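Local atomic coordinates of 5-ketofructose reductase (Gluconobacter sp., PDB entry 7COL), a protein that probably reduces 5-ketofructose to fructose with NADPH, using a fold related to that of shikimate dehydrogenase. Residues Gly104-Gly109 with Ala136-Val141; Arg156-Ala161 with Ala178-Gly183; Ile193-Thr198 with Ala223-Asn228. All blocks are in the same frame, centred on the assembly; numbering follows the deposited sequence.

Contact 1 (Gly104-Gly109 with Ala136-Val141). With NDP (NADPH dihydro-nicotinamide-adenine-dinucleotide phosphate), chain C.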
loop_
_atom_site.group_PDB
_atom_site.type_symbol
_atom_site.label_atom_id
_atom_site.label_comp_id
_atom_site.label_asym_id
_atom_site.label_seq_id
_atom_site.Cartn_x
_atom_site.Cartn_y
_atom_site.Cartn_z
ATOM N N GLY A 104 3.282 2.486 20.314
ATOM C CA GLY A 104 3.687 3.822 19.858
ATOM C C GLY A 104 5.117 4.187 20.192
ATOM O O GLY A 104 5.520 4.092 21.357
ATOM N N HIS A 105 5.881 4.604 19.171
ATOM C CA HIS A 105 7.238 5.128 19.356
ATOM C C HIS A 105 7.356 6.566 18.834
ATOM O O HIS A 105 6.619 6.983 17.936
ATOM C CB HIS A 105 8.292 4.259 18.651
ATOM C CG HIS A 105 8.246 2.809 19.016
ATOM N ND1 HIS A 105 9.170 2.228 19.860
ATOM C CD2 HIS A 105 7.428 1.807 18.608
ATOM C CE1 HIS A 105 8.900 0.943 19.987
ATOM N NE2 HIS A 105 7.854 0.659 19.231
ATOM N N ASN A 106 8.300 7.312 19.405
ATOM C CA ASN A 106 8.705 8.599 18.852
ATOM C C ASN A 106 10.178 8.632 18.360
ATOM O O ASN A 106 11.103 8.579 19.166
ATOM C CB ASN A 106 8.454 9.713 19.860
ATOM C CG ASN A 106 8.457 11.080 19.210
ATOM O OD1 ASN A 106 9.437 11.482 18.600
ATOM N ND2 ASN A 106 7.340 11.786 19.312
ATOM N N THR A 107 10.384 8.793 17.056
ATOM C CA THR A 107 11.749 8.803 16.499
ATOM C C THR A 107 12.285 10.207 16.193
ATOM O O THR A 107 13.425 10.328 15.772
ATOM C CB THR A 107 11.904 7.902 15.243
ATOM O OG1 THR A 107 11.114 8.424 14.174
ATOM C CG2 THR A 107 11.495 6.450 15.534
ATOM N N ASP A 108 11.469 11.245 16.426
ATOM C CA ASP A 108 11.830 12.638 16.098
ATOM C C ASP A 108 13.164 13.121 16.644
ATOM O O ASP A 108 13.877 13.868 15.960
ATOM C CB ASP A 108 10.725 13.620 16.492
ATOM C CG ASP A 108 9.681 13.780 15.415
ATOM O OD1 ASP A 108 10.035 13.730 14.208
ATOM O OD2 ASP A 108 8.501 13.964 15.774
ATOM N N GLY A 109 13.500 12.673 17.853
ATOM C CA GLY A 109 14.814 12.944 18.449
ATOM C C GLY A 109 15.823 11.804 18.377
ATOM O O GLY A 109 16.966 11.973 18.800
ATOM N N ALA A 136 12.599 20.329 19.469
ATOM C CA ALA A 136 13.404 20.572 20.657
ATOM C C ALA A 136 12.944 19.687 21.819
ATOM O O ALA A 136 13.780 19.139 22.545
ATOM C CB ALA A 136 13.342 22.037 21.046
ATOM N N ARG A 137 11.623 19.536 21.965
ATOM C CA ARG A 137 11.058 18.689 23.026
ATOM C C ARG A 137 11.459 17.233 22.861
ATOM O O ARG A 137 11.884 16.610 23.827
ATOM C CB ARG A 137 9.531 18.856 23.127
ATOM C CG ARG A 137 8.842 17.978 24.167
ATOM C CD ARG A 137 7.332 18.116 24.041
ATOM N NE ARG A 137 6.581 17.328 25.019
ATOM C CZ ARG A 137 6.237 17.745 26.233
ATOM N NH1 ARG A 137 6.598 18.953 26.674
ATOM N NH2 ARG A 137 5.556 16.932 27.028
ATOM N N ALA A 138 11.328 16.693 21.646
ATOM C CA ALA A 138 11.749 15.317 21.380
ATOM C C ALA A 138 13.246 15.100 21.613
ATOM O O ALA A 138 13.622 14.095 22.199
ATOM C CB ALA A 138 11.348 14.863 19.972
ATOM N N ILE A 139 14.085 16.030 21.150
ATOM C CA ILE A 139 15.533 15.902 21.286
ATOM C C ILE A 139 15.980 15.984 22.770
ATOM O O ILE A 139 16.823 15.197 23.206
ATOM C CB ILE A 139 16.295 16.912 20.376
ATOM C CG1 ILE A 139 16.214 16.464 18.914
ATOM C CG2 ILE A 139 17.767 17.013 20.769
ATOM C CD1 ILE A 139 16.492 17.562 17.897
ATOM N N ALA A 140 15.402 16.919 23.521
ATOM C CA ALA A 140 15.642 17.013 24.984
ATOM C C ALA A 140 15.348 15.681 25.704
ATOM O O ALA A 140 16.168 15.191 26.512
ATOM C CB ALA A 140 14.800 18.134 25.583
ATOM N N VAL A 141 14.192 15.085 25.382
ATOM C CA VAL A 141 13.777 13.826 26.015
ATOM C C VAL A 141 14.750 12.700 25.660
ATOM O O VAL A 141 15.192 11.982 26.548
ATOM C CB VAL A 141 12.293 13.464 25.737
ATOM C CG1 VAL A 141 11.980 12.018 26.140
ATOM C CG2 VAL A 141 11.359 14.429 26.453
HETATM P PA NDP C . 7.752 24.170 15.743
HETATM O O1A NDP C . 6.897 25.132 14.945
HETATM O O2A NDP C . 7.091 23.204 16.700
HETATM O O5B NDP C . 8.839 25.029 16.575
HETATM C C5B NDP C . 9.573 26.078 15.940
HETATM C C4B NDP C . 10.647 26.585 16.892
HETATM O O4B NDP C . 11.559 27.412 16.171
HETATM C C3B NDP C . 10.072 27.462 17.988
HETATM O O3B NDP C . 10.782 27.216 19.208
HETATM C C2B NDP C . 10.357 28.877 17.524
HETATM O O2B NDP C . 10.441 29.821 18.594
HETATM C C1B NDP C . 11.670 28.700 16.790
HETATM N N9A NDP C . 11.894 29.760 15.782
HETATM C C8A NDP C . 11.395 29.778 14.524
HETATM N N7A NDP C . 11.782 30.895 13.864
HETATM C C5A NDP C . 12.559 31.605 14.708
HETATM C C6A NDP C . 13.312 32.883 14.660
HETATM N N6A NDP C . 13.295 33.630 13.531
HETATM N N1A NDP C . 14.004 33.282 15.767
HETATM C C2A NDP C . 14.032 32.547 16.895
HETATM N N3A NDP C . 13.373 31.371 17.008
HETATM C C4A NDP C . 12.634 30.855 15.973
HETATM O O3 NDP C . 8.712 23.364 14.723
HETATM P PN NDP C . 9.308 21.897 15.062
HETATM O O1N NDP C . 8.220 20.876 14.780
HETATM O O2N NDP C . 9.959 21.946 16.418
HETATM O O5D NDP C . 10.464 21.674 13.944
HETATM C C5D NDP C . 11.556 22.578 13.765
HETATM C C4D NDP C . 12.365 22.174 12.533
HETATM O O4D NDP C . 12.975 20.896 12.739
HETATM C C3D NDP C . 11.514 22.054 11.274
HETATM O O3D NDP C . 12.127 22.861 10.266
HETATM C C2D NDP C . 11.516 20.575 10.901
HETATM O O2D NDP C . 11.619 20.402 9.485
HETATM C C1D NDP C . 12.745 20.022 11.623
HETATM N N1N NDP C . 12.703 18.608 12.063
HETATM C C2N NDP C . 13.691 17.801 11.607
HETATM C C3N NDP C . 13.772 16.444 11.963
HETATM C C7N NDP C . 14.895 15.578 11.415
HETATM O O7N NDP C . 14.914 14.363 11.641
HETATM N N7N NDP C . 15.864 16.150 10.678
HETATM C C4N NDP C . 12.797 15.936 12.841
HETATM C C5N NDP C . 11.785 16.782 13.319
HETATM C C6N NDP C . 11.762 18.125 12.916
HETATM P P2B NDP C . 9.111 30.372 19.327
HETATM O O1X NDP C . 8.776 29.258 20.292
HETATM O O2X NDP C . 9.565 31.648 20.007
HETATM O O3X NDP C . 8.114 30.558 18.209
#
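A138 turns its methyl group toward the loop at the end of strand 101-105, where D108 and G109 receive it. A138 CB lies 3.7 Å from D108 CB and also 3.7 Å from G109 N, touching the aspartate near its backbone and well short of the carboxylate. N106 comes to the same methyl from another direction, its OD1 4.1 Å from A138 CB, at the limit of a loose contact. Its amide is placed by a CG anti to the backbone N (chi1 -163°), and OD1 then turns back on its own loop: it accepts from D108 N at 3.0 Å, an Asx turn, with the donor tilted 24° from the carbonyl plane. ND2 of the same amide bonds to A91 O, which fixes the rotation of the group from its other end. One residue further along helix 134-145, I139 runs its CG1 branch alongside G109, with CG1 3.8 Å from G109 CA. That branch is anti to the carbonyl carbon and beside the backbone N (chi1 -74°), on the side where the glycine passes. A CB on G109 would stand only 2.6 Å from A138 O, a clash, so the close approach of loop and helix probably depends on glycine here. The D108 carboxylate faces the cofactor instead, OD1 lying 3.8 Å from NDP C4N, the hydride-carrying carbon, while OD2 forms a salt bridge with K72. The K72-D108 pair recalls the lysine and aspartate of the shikimate dehydrogenase active site. No hydrogen bond crosses between the segments, which implies that van der Waals contact joins loop and helix, while the polar ends turn to partners beside the helix: N106 to D108 N and A91 O, D108 to K72 and the nicotinamide.

Contact 2 (Arg156-Ala161 with Ala178-Gly183); sequences RDASKA and AQAWSG. With NDP (NADPH dihydro-nicotinamide-adenine-dinucleotide phosphate), chain C.
R156 sets its backbone N against W181, 3.8 Å from W181 CB and near the plane of the indole at its edge. Its side chain, bent at chi2 and chi3, lays the guanidinium over one face of the adenine, CZ 3.9 Å from NDP N1A. NDP C2A sits toward the rim of that group, while R156 NH1 comes within 3.0 Å of NDP O3X on the 2'-phosphate. W181 meets the adenine obliquely from the other side, and its NE1 is held by P210 O. D157 follows as N-cap of helix 158-171: its OD1 accepts from S159 OG at 2.8 Å, on the syn side, and weakly from S159 N, while D157 N gives a weak bond to NDP O2X. A158 places its methyl against A180, the two CB atoms 4.3 Å apart. K160, bent at chi3 (85°), reaches back from the first turn to bond through NZ to NDP O1X at 2.8 Å. A methionine in its place would probably leave O1X without this charged donor and weaken the grip on the 2'-phosphate. A161 closes the row, its CB 3.9 Å from A178 CB, fitting the helix onto the edge strand 175-180. The arrangement is that of a Rossmann beta-alpha-beta unit, strand 150-155, helix 158-171 and strand 175-180, whose R156 (turn after strand 150-155) and K160 (first helical turn) meet the 2'-phosphate, consistent with a preference for NADPH.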
loop_
_atom_site.group_PDB
_atom_site.type_symbol
_atom_site.label_atom_id
_atom_site.label_comp_id
_atom_site.label_asym_id
_atom_site.label_seq_id
_atom_site.Cartn_x
_atom_site.Cartn_y
_atom_site.Cartn_z
ATOM N N ARG A 156 12.979 32.172 22.207
ATOM C CA ARG A 156 12.460 33.545 22.142
ATOM C C ARG A 156 11.313 33.714 23.141
ATOM O O ARG A 156 11.344 34.634 23.970
ATOM C CB ARG A 156 12.047 33.854 20.695
ATOM C CG ARG A 156 11.236 35.118 20.448
ATOM C CD ARG A 156 10.188 34.834 19.381
ATOM N NE ARG A 156 10.729 34.876 18.024
ATOM C CZ ARG A 156 10.384 34.055 17.029
ATOM N NH1 ARG A 156 9.503 33.077 17.200
ATOM N NH2 ARG A 156 10.938 34.214 15.843
ATOM N N ASP A 157 10.336 32.806 23.077
ATOM C CA ASP A 157 9.275 32.693 24.090
ATOM C C ASP A 157 9.785 31.819 25.244
ATOM O O ASP A 157 9.681 30.592 25.196
ATOM C CB ASP A 157 7.997 32.115 23.457
ATOM C CG ASP A 157 6.823 31.963 24.449
ATOM O OD1 ASP A 157 6.907 32.361 25.631
ATOM O OD2 ASP A 157 5.782 31.432 24.019
ATOM N N ALA A 158 10.332 32.468 26.278
ATOM C CA ALA A 158 10.974 31.786 27.420
ATOM C C ALA A 158 10.075 30.793 28.173
ATOM O O ALA A 158 10.571 29.796 28.714
ATOM C CB ALA A 158 11.576 32.805 28.390
ATOM N N SER A 159 8.767 31.067 28.201
ATOM C CA SER A 159 7.800 30.179 28.854
ATOM C C SER A 159 7.654 28.822 28.122
ATOM O O SER A 159 7.383 27.805 28.760
ATOM C CB SER A 159 6.437 30.873 29.028
ATOM O OG SER A 159 5.783 31.029 27.781
ATOM N N LYS A 160 7.855 28.817 26.800
ATOM C CA LYS A 160 7.898 27.567 26.020
ATOM C C LYS A 160 9.133 26.744 26.389
ATOM O O LYS A 160 9.065 25.522 26.457
ATOM C CB LYS A 160 7.889 27.844 24.521
ATOM C CG LYS A 160 6.504 28.072 23.946
ATOM C CD LYS A 160 6.557 28.288 22.448
ATOM C CE LYS A 160 6.564 26.972 21.676
ATOM N NZ LYS A 160 6.926 27.196 20.250
ATOM N N ALA A 161 10.241 27.446 26.648
ATOM C CA ALA A 161 11.506 26.860 27.089
ATOM C C ALA A 161 11.386 26.251 28.482
ATOM O O ALA A 161 11.951 25.178 28.748
ATOM C CB ALA A 161 12.604 27.918 27.070
ATOM N N ALA A 178 16.065 26.569 31.464
ATOM C CA ALA A 178 15.437 27.417 30.458
ATOM C C ALA A 178 16.109 28.780 30.459
ATOM O O ALA A 178 16.416 29.329 31.526
ATOM C CB ALA A 178 13.954 27.559 30.741
ATOM N N GLN A 179 16.354 29.302 29.260
ATOM C CA GLN A 179 16.920 30.645 29.060
ATOM C C GLN A 179 16.177 31.424 27.979
ATOM O O GLN A 179 15.693 30.847 26.990
ATOM C CB GLN A 179 18.398 30.562 28.686
ATOM C CG GLN A 179 19.340 30.332 29.853
ATOM C CD GLN A 179 20.805 30.372 29.449
ATOM O OE1 GLN A 179 21.181 31.039 28.490
ATOM N NE2 GLN A 179 21.641 29.663 30.194
ATOM N N ALA A 180 16.097 32.739 28.171
ATOM C CA ALA A 180 15.576 33.650 27.142
ATOM C C ALA A 180 16.607 33.821 26.019
ATOM O O ALA A 180 17.812 33.660 26.251
ATOM C CB ALA A 180 15.223 34.996 27.755
ATOM N N TRP A 181 16.135 34.139 24.815
ATOM C CA TRP A 181 17.028 34.375 23.673
ATOM C C TRP A 181 17.293 35.872 23.450
ATOM O O TRP A 181 16.783 36.475 22.500
ATOM C CB TRP A 181 16.503 33.699 22.394
ATOM C CG TRP A 181 17.584 33.401 21.368
ATOM C CD1 TRP A 181 18.803 34.023 21.235
ATOM C CD2 TRP A 181 17.529 32.421 20.329
ATOM N NE1 TRP A 181 19.498 33.492 20.182
ATOM C CE2 TRP A 181 18.746 32.502 19.609
ATOM C CE3 TRP A 181 16.571 31.475 19.935
ATOM C CZ2 TRP A 181 19.033 31.668 18.513
ATOM C CZ3 TRP A 181 16.850 30.650 18.844
ATOM C CH2 TRP A 181 18.078 30.753 18.144
ATOM N N SER A 182 18.104 36.445 24.340
ATOM C CA SER A 182 18.466 37.861 24.322
ATOM C C SER A 182 19.383 38.198 23.139
ATOM O O SER A 182 20.605 38.022 23.212
ATOM C CB SER A 182 19.119 38.241 25.657
ATOM O OG SER A 182 19.608 39.569 25.643
ATOM N N GLY A 183 18.779 38.674 22.051
ATOM C CA GLY A 183 19.507 39.061 20.839
ATOM C C GLY A 183 20.474 37.990 20.361
ATOM O O GLY A 183 20.061 36.922 19.904
HETATM P PA NDP C . 7.752 24.170 15.743
HETATM O O1A NDP C . 6.897 25.132 14.945
HETATM O O2A NDP C . 7.091 23.204 16.700
HETATM O O5B NDP C . 8.839 25.029 16.575
HETATM C C5B NDP C . 9.573 26.078 15.940
HETATM C C4B NDP C . 10.647 26.585 16.892
HETATM O O4B NDP C . 11.559 27.412 16.171
HETATM C C3B NDP C . 10.072 27.462 17.988
HETATM O O3B NDP C . 10.782 27.216 19.208
HETATM C C2B NDP C . 10.357 28.877 17.524
HETATM O O2B NDP C . 10.441 29.821 18.594
HETATM C C1B NDP C . 11.670 28.700 16.790
HETATM N N9A NDP C . 11.894 29.760 15.782
HETATM C C8A NDP C . 11.395 29.778 14.524
HETATM N N7A NDP C . 11.782 30.895 13.864
HETATM C C5A NDP C . 12.559 31.605 14.708
HETATM C C6A NDP C . 13.312 32.883 14.660
HETATM N N6A NDP C . 13.295 33.630 13.531
HETATM N N1A NDP C . 14.004 33.282 15.767
HETATM C C2A NDP C . 14.032 32.547 16.895
HETATM N N3A NDP C . 13.373 31.371 17.008
HETATM C C4A NDP C . 12.634 30.855 15.973
HETATM O O3 NDP C . 8.712 23.364 14.723
HETATM P PN NDP C . 9.308 21.897 15.062
HETATM O O1N NDP C . 8.220 20.876 14.780
HETATM O O2N NDP C . 9.959 21.946 16.418
HETATM O O5D NDP C . 10.464 21.674 13.944
HETATM C C5D NDP C . 11.556 22.578 13.765
HETATM C C4D NDP C . 12.365 22.174 12.533
HETATM O O4D NDP C . 12.975 20.896 12.739
HETATM C C3D NDP C . 11.514 22.054 11.274
HETATM O O3D NDP C . 12.127 22.861 10.266
HETATM C C2D NDP C . 11.516 20.575 10.901
HETATM O O2D NDP C . 11.619 20.402 9.485
HETATM C C1D NDP C . 12.745 20.022 11.623
HETATM N N1N NDP C . 12.703 18.608 12.063
HETATM C C2N NDP C . 13.691 17.801 11.607
HETATM C C3N NDP C . 13.772 16.444 11.963
HETATM C C7N NDP C . 14.895 15.578 11.415
HETATM O O7N NDP C . 14.914 14.363 11.641
HETATM N N7N NDP C . 15.864 16.150 10.678
HETATM C C4N NDP C . 12.797 15.936 12.841
HETATM C C5N NDP C . 11.785 16.782 13.319
HETATM C C6N NDP C . 11.762 18.125 12.916
HETATM P P2B NDP C . 9.111 30.372 19.327
HETATM O O1X NDP C . 8.776 29.258 20.292
HETATM O O2X NDP C . 9.565 31.648 20.007
HETATM O O3X NDP C . 8.114 30.558 18.209
#

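Contact 3 (Ile193-Thr198 with Ala223-Asn228). With NDP (NADPH dihydro-nicotinamide-adenine-dinucleotide phosphate), chain C.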
loop_
_atom_site.group_PDB
_atom_site.type_symbol
_atom_site.label_atom_id
_atom_site.label_comp_id
_atom_site.label_asym_id
_atom_site.label_seq_id
_atom_site.Cartn_x
_atom_site.Cartn_y
_atom_site.Cartn_z
ATOM N N ILE A 193 27.628 20.203 23.438
ATOM C CA ILE A 193 26.842 20.009 22.223
ATOM C C ILE A 193 25.862 21.153 22.102
ATOM O O ILE A 193 25.166 21.488 23.070
ATOM C CB ILE A 193 26.116 18.629 22.236
ATOM C CG1 ILE A 193 27.141 17.490 22.180
ATOM C CG2 ILE A 193 25.098 18.511 21.093
ATOM C CD1 ILE A 193 26.744 16.240 22.949
ATOM N N LEU A 194 25.821 21.745 20.905
ATOM C CA LEU A 194 24.846 22.779 20.577
ATOM C C LEU A 194 23.988 22.301 19.415
ATOM O O LEU A 194 24.507 21.808 18.405
ATOM C CB LEU A 194 25.538 24.105 20.234
ATOM C CG LEU A 194 24.681 25.262 19.684
ATOM C CD1 LEU A 194 23.667 25.798 20.683
ATOM C CD2 LEU A 194 25.587 26.370 19.191
ATOM N N ILE A 195 22.675 22.440 19.575
ATOM C CA ILE A 195 21.727 21.946 18.563
ATOM C C ILE A 195 20.762 23.035 18.141
ATOM O O ILE A 195 20.045 23.576 18.974
ATOM C CB ILE A 195 20.879 20.741 19.058
ATOM C CG1 ILE A 195 21.722 19.722 19.825
ATOM C CG2 ILE A 195 20.141 20.085 17.882
ATOM C CD1 ILE A 195 20.931 18.954 20.847
ATOM N N ASN A 196 20.709 23.317 16.842
ATOM C CA ASN A 196 19.610 24.106 16.333
ATOM C C ASN A 196 18.398 23.213 16.153
ATOM O O ASN A 196 18.463 22.239 15.392
ATOM C CB ASN A 196 19.921 24.795 15.002
ATOM C CG ASN A 196 18.699 25.518 14.445
ATOM O OD1 ASN A 196 18.205 26.439 15.078
ATOM N ND2 ASN A 196 18.165 25.044 13.299
ATOM N N ALA A 197 17.315 23.557 16.856
ATOM C CA ALA A 197 16.007 22.892 16.711
ATOM C C ALA A 197 14.882 23.872 16.372
ATOM O O ALA A 197 13.706 23.516 16.409
ATOM C CB ALA A 197 15.669 22.065 17.945
ATOM N N THR A 198 15.257 25.100 16.010
ATOM C CA THR A 198 14.340 26.068 15.392
ATOM C C THR A 198 14.135 25.719 13.909
ATOM O O THR A 198 14.835 24.853 13.366
ATOM C CB THR A 198 14.871 27.528 15.457
ATOM O OG1 THR A 198 16.025 27.661 14.616
ATOM C CG2 THR A 198 15.226 27.957 16.887
ATOM N N ALA A 223 25.074 20.748 15.840
ATOM C CA ALA A 223 24.077 19.936 15.121
ATOM C C ALA A 223 22.886 20.788 14.704
ATOM O O ALA A 223 22.541 21.758 15.375
ATOM C CB ALA A 223 23.602 18.779 16.001
ATOM N N ASP A 224 22.234 20.389 13.618
ATOM C CA ASP A 224 21.150 21.159 13.073
ATOM C C ASP A 224 20.068 20.217 12.545
ATOM O O ASP A 224 20.359 19.293 11.791
ATOM C CB ASP A 224 21.676 22.056 11.946
ATOM C CG ASP A 224 20.759 23.213 11.648
ATOM O OD1 ASP A 224 19.523 23.037 11.716
ATOM O OD2 ASP A 224 21.270 24.311 11.347
ATOM N N VAL A 225 18.822 20.489 12.934
ATOM C CA VAL A 225 17.700 19.636 12.567
ATOM C C VAL A 225 17.283 19.781 11.114
ATOM O O VAL A 225 16.682 18.850 10.556
ATOM C CB VAL A 225 16.478 19.806 13.515
ATOM C CG1 VAL A 225 16.846 19.360 14.913
ATOM C CG2 VAL A 225 15.943 21.232 13.529
ATOM N N ILE A 226 17.617 20.930 10.501
ATOM C CA ILE A 226 17.154 21.263 9.139
ATOM C C ILE A 226 17.603 20.232 8.099
ATOM O O ILE A 226 18.805 20.038 7.902
ATOM C CB ILE A 226 17.438 22.743 8.728
ATOM C CG1 ILE A 226 16.276 23.635 9.172
ATOM C CG2 ILE A 226 17.514 22.921 7.209
ATOM C CD1 ILE A 226 16.375 24.163 10.577
ATOM N N PRO A 227 16.625 19.543 7.458
ATOM C CA PRO A 227 16.997 18.511 6.494
ATOM C C PRO A 227 17.432 19.081 5.138
ATOM O O PRO A 227 18.281 18.488 4.462
ATOM C CB PRO A 227 15.728 17.654 6.362
ATOM C CG PRO A 227 14.604 18.520 6.808
ATOM C CD PRO A 227 15.162 19.644 7.648
ATOM N N ASN A 228 16.841 20.215 4.763
ATOM C CA ASN A 228 17.088 20.842 3.479
ATOM C C ASN A 228 17.068 22.365 3.624
ATOM O O ASN A 228 16.045 22.917 4.043
ATOM C CB ASN A 228 16.036 20.381 2.452
ATOM C CG ASN A 228 16.377 20.792 1.027
ATOM O OD1 ASN A 228 17.548 20.864 0.645
ATOM N ND2 ASN A 228 15.345 21.034 0.225
HETATM P PA NDP C . 7.752 24.170 15.743
HETATM O O1A NDP C . 6.897 25.132 14.945
HETATM O O2A NDP C . 7.091 23.204 16.700
HETATM O O5B NDP C . 8.839 25.029 16.575
HETATM C C5B NDP C . 9.573 26.078 15.940
HETATM C C4B NDP C . 10.647 26.585 16.892
HETATM O O4B NDP C . 11.559 27.412 16.171
HETATM C C3B NDP C . 10.072 27.462 17.988
HETATM O O3B NDP C . 10.782 27.216 19.208
HETATM C C2B NDP C . 10.357 28.877 17.524
HETATM O O2B NDP C . 10.441 29.821 18.594
HETATM C C1B NDP C . 11.670 28.700 16.790
HETATM N N9A NDP C . 11.894 29.760 15.782
HETATM C C8A NDP C . 11.395 29.778 14.524
HETATM N N7A NDP C . 11.782 30.895 13.864
HETATM C C5A NDP C . 12.559 31.605 14.708
HETATM C C6A NDP C . 13.312 32.883 14.660
HETATM N N6A NDP C . 13.295 33.630 13.531
HETATM N N1A NDP C . 14.004 33.282 15.767
HETATM C C2A NDP C . 14.032 32.547 16.895
HETATM N N3A NDP C . 13.373 31.371 17.008
HETATM C C4A NDP C . 12.634 30.855 15.973
HETATM O O3 NDP C . 8.712 23.364 14.723
HETATM P PN NDP C . 9.308 21.897 15.062
HETATM O O1N NDP C . 8.220 20.876 14.780
HETATM O O2N NDP C . 9.959 21.946 16.418
HETATM O O5D NDP C . 10.464 21.674 13.944
HETATM C C5D NDP C . 11.556 22.578 13.765
HETATM C C4D NDP C . 12.365 22.174 12.533
HETATM O O4D NDP C . 12.975 20.896 12.739
HETATM C C3D NDP C . 11.514 22.054 11.274
HETATM O O3D NDP C . 12.127 22.861 10.266
HETATM C C2D NDP C . 11.516 20.575 10.901
HETATM O O2D NDP C . 11.619 20.402 9.485
HETATM C C1D NDP C . 12.745 20.022 11.623
HETATM N N1N NDP C . 12.703 18.608 12.063
HETATM C C2N NDP C . 13.691 17.801 11.607
HETATM C C3N NDP C . 13.772 16.444 11.963
HETATM C C7N NDP C . 14.895 15.578 11.415
HETATM O O7N NDP C . 14.914 14.363 11.641
HETATM N N7N NDP C . 15.864 16.150 10.678
HETATM C C4N NDP C . 12.797 15.936 12.841
HETATM C C5N NDP C . 11.785 16.782 13.319
HETATM C C6N NDP C . 11.762 18.125 12.916
HETATM P P2B NDP C . 9.111 30.372 19.327
HETATM O O1X NDP C . 8.776 29.258 20.292
HETATM O O2X NDP C . 9.565 31.648 20.007
HETATM O O3X NDP C . 8.114 30.558 18.209
#
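D224 OD1 is gripped by two donors arriving from opposite faces of its carboxylate, N196 ND2 and I226 N. The first bond spans 2.9 Å from N196 ND2 to D224 OD1 and is nearly straight (172°); the second, from I226 N, makes an Asx turn just after the strand. These residues sit at the C-terminal ends of neighbouring parallel strands, 193-196 and 221-224, in the Rossmann sheet that binds the cofactor. Paired across the strands, N196 and D224 send their side chains to one face of the sheet; with CG anti to the backbone N in both, they run side by side, amide and carboxylate planes 71° apart. Since D224 OD2 bonds to T232 OG1, this buried carboxylate has donors at both oxygens.

The amide of N196 has partners at its other end as well: T198 OG1 donates to N196 OD1, in the carbonyl plane and on a lone pair, at an unusually short 2.5 Å, and T198 N adds a weak bond to the same oxygen. Beneath the side chains the strands are stitched by A223 N to L194 O, N196 N to A223 O and V225 N to N196 O. On the opposite face, I195 CG2 rests 4.1 Å from A223 CB. The I226 side chain crosses that of N196 at a slant; its CD1 comes up in the plane of the N196 amide, at the nitrogen end, 3.4 Å from N196 ND2, and also meets T198 O.

Beyond the strand ends the cofactor takes over. T198 CG2 lies against the adenosine ribose, and V225 CG2 approaches the nicotinamide ribose, 3.1 Å from NDP O4D. The nicotinamide amide is fixed by the backbone: V225 O accepts from NDP N7N at 2.8 Å.

In the fold
Contacts 1 and 3 are buried, whereas contact 2 lies at the surface, about 20 Å from contact 1 and 17 Å from contact 3 between centres. Contacts 2 and 3 belong to the same parallel sheet, and all three border NADPH. Contact 1 joins the cofactor-binding helix 134-145 to a loop following the other sheet, by van der Waals contact without hydrogen bonds; contact 3 is rich in hydrogen bonds between strands; contact 2 packs alanine methyls together, with basic side chains at the phosphate beside them. Contacts 1 and 3 meet directly, I139 CD1 lying 3.5 Å from V225 CG1, while W181 CZ3 of contact 2 packs 3.7 Å from T198 CG2 of contact 3.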